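PDB 3VTI: hydrogenase maturation factor, which probably catalyses the ATP-dependent dehydration of a HypF-delivered S-carbamoyl group to a nitrile during [NiFe]-hydrogenase maturation. Local coordinates for residues 136-148 and 209-221. Sequence-based numbering, arbitrary orientation.
Sequences VSIKNAKPGDIVL and LYEISKMSGVGIK
Ser216, in the last turn of helix 204-216, plugs its hydroxyl into the loop 138-141. OG donates to Ile138 O at 2.8 Å, arriving from above the carbonyl plane, and accepts a bent bond (142°) from Ala141, with OG and Ala141 N also 2.8 Å apart. With OG anti to its own carbonyl carbon (chi1 -78°), the hydroxyl bridges a backbone acceptor and donor three residues apart, a task suited to a small side chain that can both give and accept.

Apolar contacts flank this polar centre. Ile138 and Met215, both long enough to pack alongside, bring CD1 of the isoleucine 3.8 Å from CB of the methionine. Ala141, whose single methyl permits a close approach, sets CB 3.7 Å from Ile212 CG2 and 4.1 Å from Val218 CG2; the other branch of Val218, CG1, reaches Pro143 CD at 4.0 Å. Beta-branched Val147 offers two methyls to two partners: CG1 meets Leu209 CD2 on the helix, while CG2 touches Ile220 CG2 of strand 219-223 at 3.8 Å.

Local turns shape both partners. Ser137 OG accepts from Lys139 N in an ST turn. In the type II turn 142-145, Asp145 OD2 takes the N-H of Lys142, and at Gly144 a side chain would jam against the preceding carbonyl O. Gly217, whose positive phi favours glycine, leads out of the helix, and Ser213 OG donates a hydrogen bond to Val218 O, tying the outgoing chain to the helix.

Glu211 makes a salt bridge to Arg198, its side chain about 7 Å from the bound magnesium ion, so this end borders the metal site. In the AIR synthase-related C-terminal domain, helix 204-216 packs against the mixed sheet, where strand 279-285 runs between strands 146-149 and 219-223, antiparallel to both.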
# COMPACT_ATOMS: atom_id res chain seq x y z
N VAL C 136 2.04 30.88 10.06
CA VAL C 136 2.51 29.74 10.82
C VAL C 136 3.44 28.92 9.94
O VAL C 136 3.07 28.56 8.83
CB VAL C 136 1.33 28.88 11.31
CG1 VAL C 136 1.79 27.91 12.36
CG2 VAL C 136 0.22 29.76 11.89
N SER C 137 4.63 28.63 10.46
CA SER C 137 5.69 27.94 9.71
C SER C 137 6.70 27.38 10.70
O SER C 137 6.95 28.03 11.73
CB SER C 137 6.37 28.93 8.75
OG SER C 137 7.74 28.64 8.54
N ILE C 138 7.29 26.22 10.41
CA ILE C 138 8.36 25.65 11.27
C ILE C 138 9.59 26.52 11.37
O ILE C 138 10.48 26.22 12.16
CB ILE C 138 8.88 24.22 10.83
CG1 ILE C 138 8.58 23.93 9.37
CG2 ILE C 138 8.41 23.12 11.77
CD1 ILE C 138 9.47 24.68 8.43
N LYS C 139 9.65 27.57 10.55
CA LYS C 139 10.77 28.53 10.57
C LYS C 139 10.57 29.72 11.50
O LYS C 139 11.46 30.56 11.64
CB LYS C 139 11.04 29.03 9.15
CG LYS C 139 11.94 28.12 8.33
CD LYS C 139 11.80 28.37 6.83
CE LYS C 139 10.55 27.67 6.28
NZ LYS C 139 10.21 28.16 4.91
N ASN C 140 9.41 29.80 12.15
CA ASN C 140 8.97 31.03 12.83
C ASN C 140 9.29 31.14 14.32
O ASN C 140 8.97 32.15 14.93
CB ASN C 140 7.46 31.26 12.61
CG ASN C 140 7.13 31.83 11.23
OD1 ASN C 140 8.03 32.10 10.42
ND2 ASN C 140 5.85 32.02 10.96
N ALA C 141 9.90 30.12 14.90
CA ALA C 141 10.25 30.19 16.31
C ALA C 141 11.45 31.11 16.57
O ALA C 141 12.49 31.00 15.91
CB ALA C 141 10.49 28.79 16.86
N LYS C 142 11.28 32.04 17.52
CA LYS C 142 12.34 32.93 18.01
C LYS C 142 12.61 32.64 19.49
O LYS C 142 11.69 32.23 20.21
CB LYS C 142 11.96 34.41 17.86
CG LYS C 142 11.49 34.88 16.48
CD LYS C 142 12.60 34.88 15.43
CE LYS C 142 12.09 35.40 14.09
NZ LYS C 142 12.81 34.81 12.91
N PRO C 143 13.85 32.86 19.97
CA PRO C 143 14.14 32.69 21.41
C PRO C 143 13.23 33.57 22.28
O PRO C 143 13.07 34.76 22.00
CB PRO C 143 15.59 33.14 21.53
CG PRO C 143 16.17 32.93 20.19
CD PRO C 143 15.07 33.24 19.22
N GLY C 144 12.65 32.98 23.31
CA GLY C 144 11.69 33.68 24.16
C GLY C 144 10.26 33.19 23.97
O GLY C 144 9.40 33.44 24.82
N ASP C 145 10.01 32.49 22.87
CA ASP C 145 8.70 31.91 22.59
C ASP C 145 8.42 30.76 23.55
O ASP C 145 9.35 30.14 24.07
CB ASP C 145 8.65 31.35 21.16
CG ASP C 145 8.57 32.43 20.10
OD1 ASP C 145 8.10 33.55 20.39
OD2 ASP C 145 8.98 32.15 18.95
N ILE C 146 7.14 30.48 23.75
CA ILE C 146 6.69 29.41 24.64
C ILE C 146 6.16 28.24 23.82
O ILE C 146 5.53 28.42 22.78
CB ILE C 146 5.60 29.92 25.62
CG1 ILE C 146 6.12 31.10 26.47
CG2 ILE C 146 5.05 28.79 26.49
CD1 ILE C 146 7.27 30.78 27.42
N VAL C 147 6.45 27.03 24.30
CA VAL C 147 6.01 25.82 23.64
C VAL C 147 4.89 25.20 24.45
O VAL C 147 5.03 24.98 25.65
CB VAL C 147 7.16 24.80 23.52
CG1 VAL C 147 6.77 23.66 22.58
CG2 VAL C 147 8.40 25.48 23.00
N LEU C 148 3.78 24.90 23.77
CA LEU C 148 2.66 24.21 24.38
C LEU C 148 2.33 22.92 23.63
O LEU C 148 2.64 22.78 22.43
CB LEU C 148 1.42 25.12 24.41
CG LEU C 148 1.50 26.39 25.24
CD1 LEU C 148 2.03 27.56 24.43
CD2 LEU C 148 0.13 26.72 25.78
N LEU C 209 10.13 18.91 17.88
CA LEU C 209 10.99 19.90 18.51
C LEU C 209 12.29 20.06 17.72
O LEU C 209 12.75 21.18 17.51
CB LEU C 209 11.28 19.57 19.98
CG LEU C 209 10.10 19.42 20.97
CD1 LEU C 209 10.58 18.99 22.34
CD2 LEU C 209 9.24 20.69 21.08
N TYR C 210 12.86 18.94 17.28
CA TYR C 210 14.06 18.93 16.46
C TYR C 210 13.83 19.59 15.11
O TYR C 210 14.72 20.26 14.58
CB TYR C 210 14.59 17.51 16.26
CG TYR C 210 15.58 17.08 17.31
CD1 TYR C 210 16.93 17.41 17.20
CD2 TYR C 210 15.17 16.36 18.43
CE1 TYR C 210 17.85 17.02 18.17
CE2 TYR C 210 16.09 15.96 19.41
CZ TYR C 210 17.43 16.30 19.27
OH TYR C 210 18.33 15.91 20.24
N GLU C 211 12.64 19.38 14.55
CA GLU C 211 12.28 20.00 13.28
C GLU C 211 12.13 21.50 13.44
O GLU C 211 12.53 22.27 12.56
CB GLU C 211 11.00 19.38 12.71
CG GLU C 211 11.21 18.01 12.07
CD GLU C 211 9.95 17.15 12.01
OE1 GLU C 211 8.92 17.52 12.64
OE2 GLU C 211 9.98 16.10 11.34
N ILE C 212 11.57 21.92 14.58
CA ILE C 212 11.45 23.34 14.89
C ILE C 212 12.84 23.93 15.07
O ILE C 212 13.13 25.00 14.53
CB ILE C 212 10.60 23.60 16.16
CG1 ILE C 212 9.15 23.15 15.96
CG2 ILE C 212 10.65 25.07 16.52
CD1 ILE C 212 8.36 23.01 17.27
N SER C 213 13.70 23.23 15.82
CA SER C 213 15.09 23.64 16.03
C SER C 213 15.89 23.81 14.75
O SER C 213 16.53 24.84 14.54
CB SER C 213 15.82 22.66 16.93
OG SER C 213 15.66 23.02 18.30
N LYS C 214 15.84 22.80 13.90
CA LYS C 214 16.55 22.82 12.63
C LYS C 214 16.11 24.01 11.78
O LYS C 214 16.94 24.83 11.38
CB LYS C 214 16.33 21.49 11.87
CG LYS C 214 17.15 21.33 10.61
CD LYS C 214 16.78 20.05 9.86
CE LYS C 214 17.44 20.01 8.48
NZ LYS C 214 17.18 18.73 7.74
N MET C 215 14.81 24.12 11.55
CA MET C 215 14.27 25.08 10.59
C MET C 215 14.23 26.52 11.09
O MET C 215 14.46 27.45 10.33
CB MET C 215 12.90 24.64 10.09
CG MET C 215 12.92 23.31 9.31
SD MET C 215 13.60 23.44 7.64
CE MET C 215 15.33 23.15 7.92
N SER C 216 13.93 26.69 12.38
CA SER C 216 13.94 28.02 12.99
C SER C 216 15.35 28.45 13.37
O SER C 216 15.60 29.63 13.59
CB SER C 216 13.01 28.08 14.21
OG SER C 216 11.65 28.18 13.83
N GLY C 217 16.26 27.49 13.46
CA GLY C 217 17.63 27.77 13.88
C GLY C 217 17.68 28.20 15.33
O GLY C 217 18.34 29.19 15.68
N VAL C 218 16.97 27.46 16.18
CA VAL C 218 16.88 27.75 17.61
C VAL C 218 17.00 26.46 18.42
O VAL C 218 17.13 25.37 17.87
CB VAL C 218 15.53 28.43 17.97
CG1 VAL C 218 15.39 29.79 17.29
CG2 VAL C 218 14.35 27.51 17.65
N GLY C 219 16.94 26.59 19.75
CA GLY C 219 16.87 25.44 20.63
C GLY C 219 15.57 25.43 21.39
O GLY C 219 14.84 26.42 21.39
N ILE C 220 15.26 24.30 22.03
CA ILE C 220 14.02 24.18 22.80
C ILE C 220 14.25 23.44 24.12
O ILE C 220 14.85 22.36 24.14
CB ILE C 220 12.86 23.50 22.00
CG1 ILE C 220 12.56 24.29 20.72
CG2 ILE C 220 11.59 23.43 22.85
CD1 ILE C 220 11.39 23.79 19.92
N LYS C 221 13.77 24.04 25.18
CA LYS C 221 13.82 23.44 26.47
C LYS C 221 12.45 23.07 26.96
O LYS C 221 11.58 23.89 27.04
CB LYS C 221 14.49 24.37 27.46
CG LYS C 221 14.67 23.77 28.82
CD LYS C 221 15.75 24.49 29.57
CE LYS C 221 17.12 24.02 29.19
NZ LYS C 221 17.80 23.32 30.29